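Local coordinates for protein ribokinase (Arabidopsis thaliana, PDB 6ILR) that phosphorylates D-ribose at O-5 using ATP and magnesium, supplying ribose 5-phosphate for nucleotide, histidine and tryptophan synthesis or the pentose phosphate pathway, at residues T255-T260 against L288-K293. Residues are numbered along the deposited sequence; the frame is centred on the assembly and turned at random.
With NA (sodium ion), chain F.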
loop_
_atom_site.group_PDB
_atom_site.type_symbol
_atom_site.label_atom_id
_atom_site.label_comp_id
_atom_site.label_asym_id
_atom_site.label_seq_id
_atom_site.Cartn_x
_atom_site.Cartn_y
_atom_site.Cartn_z
ATOM N N THR B 255 10.826 1.156 -15.174
ATOM C CA THR B 255 11.030 1.231 -13.731
ATOM C C THR B 255 12.193 0.334 -13.295
ATOM O O THR B 255 12.219 -0.862 -13.609
ATOM C CB THR B 255 9.752 0.829 -12.958
ATOM O OG1 THR B 255 8.662 1.672 -13.356
ATOM C CG2 THR B 255 9.972 0.963 -11.463
ATOM N N GLY B 256 13.159 0.921 -12.591
ATOM C CA GLY B 256 14.302 0.178 -12.088
ATOM C C GLY B 256 15.483 0.076 -13.051
ATOM O O GLY B 256 16.523 -0.471 -12.700
ATOM N N ALA B 257 15.338 0.600 -14.263
ATOM C CA ALA B 257 16.403 0.489 -15.263
ATOM C C ALA B 257 17.667 1.232 -14.832
ATOM O O ALA B 257 18.788 0.729 -14.997
ATOM C CB ALA B 257 15.926 1.010 -16.621
ATOM N N GLY B 258 17.487 2.432 -14.284
ATOM C CA GLY B 258 18.607 3.195 -13.766
ATOM C C GLY B 258 19.305 2.424 -12.656
ATOM O O GLY B 258 20.529 2.360 -12.614
ATOM N N ASP B 259 18.521 1.818 -11.770
ATOM C CA ASP B 259 19.070 0.985 -10.702
ATOM C C ASP B 259 19.821 -0.223 -11.228
ATOM O O ASP B 259 20.898 -0.537 -10.741
ATOM C CB ASP B 259 17.959 0.524 -9.766
ATOM C CG ASP B 259 17.322 1.678 -9.033
ATOM O OD1 ASP B 259 18.077 2.585 -8.606
ATOM O OD2 ASP B 259 16.079 1.688 -8.915
ATOM N N THR B 260 19.232 -0.901 -12.210
ATOM C CA THR B 260 19.859 -2.050 -12.845
ATOM C C THR B 260 21.186 -1.640 -13.470
ATOM O O THR B 260 22.205 -2.303 -13.271
ATOM C CB THR B 260 18.948 -2.654 -13.937
ATOM O OG1 THR B 260 17.688 -3.030 -13.361
ATOM C CG2 THR B 260 19.596 -3.881 -14.552
ATOM N N LEU B 288 17.652 -5.516 -20.810
ATOM C CA LEU B 288 16.775 -6.623 -20.419
ATOM C C LEU B 288 15.733 -6.196 -19.389
ATOM O O LEU B 288 14.564 -6.598 -19.468
ATOM C CB LEU B 288 17.599 -7.780 -19.871
ATOM C CG LEU B 288 18.486 -8.490 -20.893
ATOM C CD1 LEU B 288 19.383 -9.486 -20.196
ATOM C CD2 LEU B 288 17.621 -9.194 -21.951
ATOM N N CYS B 289 16.172 -5.394 -18.419
ATOM C CA CYS B 289 15.305 -4.858 -17.367
ATOM C C CYS B 289 14.015 -4.255 -17.924
ATOM O O CYS B 289 12.922 -4.519 -17.406
ATOM C CB CYS B 289 16.049 -3.788 -16.537
ATOM S SG CYS B 289 14.957 -2.867 -15.391
ATOM N N VAL B 290 14.131 -3.448 -18.976
ATOM C CA VAL B 290 12.979 -2.668 -19.432
ATOM C C VAL B 290 11.944 -3.501 -20.193
ATOM O O VAL B 290 10.889 -2.989 -20.573
ATOM C CB VAL B 290 13.412 -1.481 -20.336
ATOM C CG1 VAL B 290 14.410 -0.572 -19.605
ATOM C CG2 VAL B 290 13.992 -1.977 -21.656
ATOM N N GLN B 291 12.230 -4.779 -20.418
ATOM C CA GLN B 291 11.320 -5.604 -21.212
ATOM C C GLN B 291 10.349 -6.405 -20.340
ATOM O O GLN B 291 9.578 -7.213 -20.843
ATOM C CB GLN B 291 12.126 -6.528 -22.133
ATOM C CG GLN B 291 13.231 -5.760 -22.869
ATOM C CD GLN B 291 13.828 -6.506 -24.037
ATOM O OE1 GLN B 291 13.118 -7.148 -24.809
ATOM N NE2 GLN B 291 15.145 -6.427 -24.173
ATOM N N VAL B 292 10.377 -6.158 -19.035
ATOM C CA VAL B 292 9.529 -6.874 -18.086
ATOM C C VAL B 292 8.939 -5.868 -17.101
ATOM O O VAL B 292 9.580 -4.867 -16.787
ATOM C CB VAL B 292 10.330 -7.973 -17.346
ATOM C CG1 VAL B 292 9.514 -8.616 -16.229
ATOM C CG2 VAL B 292 10.823 -9.033 -18.338
ATOM N N LYS B 293 7.712 -6.113 -16.640
ATOM C CA LYS B 293 7.046 -5.199 -15.710
ATOM C C LYS B 293 7.582 -5.397 -14.293
ATOM O O LYS B 293 7.902 -6.514 -13.885
ATOM C CB LYS B 293 5.520 -5.385 -15.735
ATOM C CG LYS B 293 4.740 -4.076 -15.609
ATOM C CD LYS B 293 4.315 -3.560 -16.980
ATOM C CE LYS B 293 3.596 -2.217 -16.900
ATOM N NZ LYS B 293 3.219 -1.696 -18.254
HETATM NA NA NA F . 11.432 -3.105 -15.600
#
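C289 reaches across to A257 and T260, joining the GAGD motif of PfkB kinases, which opens helix 257-270 and holds the predicted proton acceptor D259, to the loop after helix 275-289 that helps hold a sodium ion. Followed outward, C289 CB lies 3.7 Å from T260 OG1. With SG anti to the backbone N (chi1 170°), the sulfur is placed against the backbone of the helix start, 3.4 Å from T260 OG1 and 3.7 Å from A257 CA. SG also lies 3.5 Å from the sodium ion, whose listed ligands are oxygens. A small, polarisable thiol suits this place; the single methyl of A257 lets the sulfur approach the backbone, and A257 CB packs on V290 CG1. G256, the N-cap residue, has phi 88°, where a side chain would jam against the preceding carbonyl. G256 O accepts hydrogen bonds from T260 N and T260 OG1, the hydroxyl coming from above the carbonyl plane. A valine at T260 would probably leave G256 O with the backbone N-H alone and set a methyl against the sulfur. The type I turn from C289 to V292 aims two carbonyls at the sodium ion in the predicted potassium site, which D253 O and S298 OG complete; C289 O binds it at 2.7 Å and V292 O at 2.8 Å.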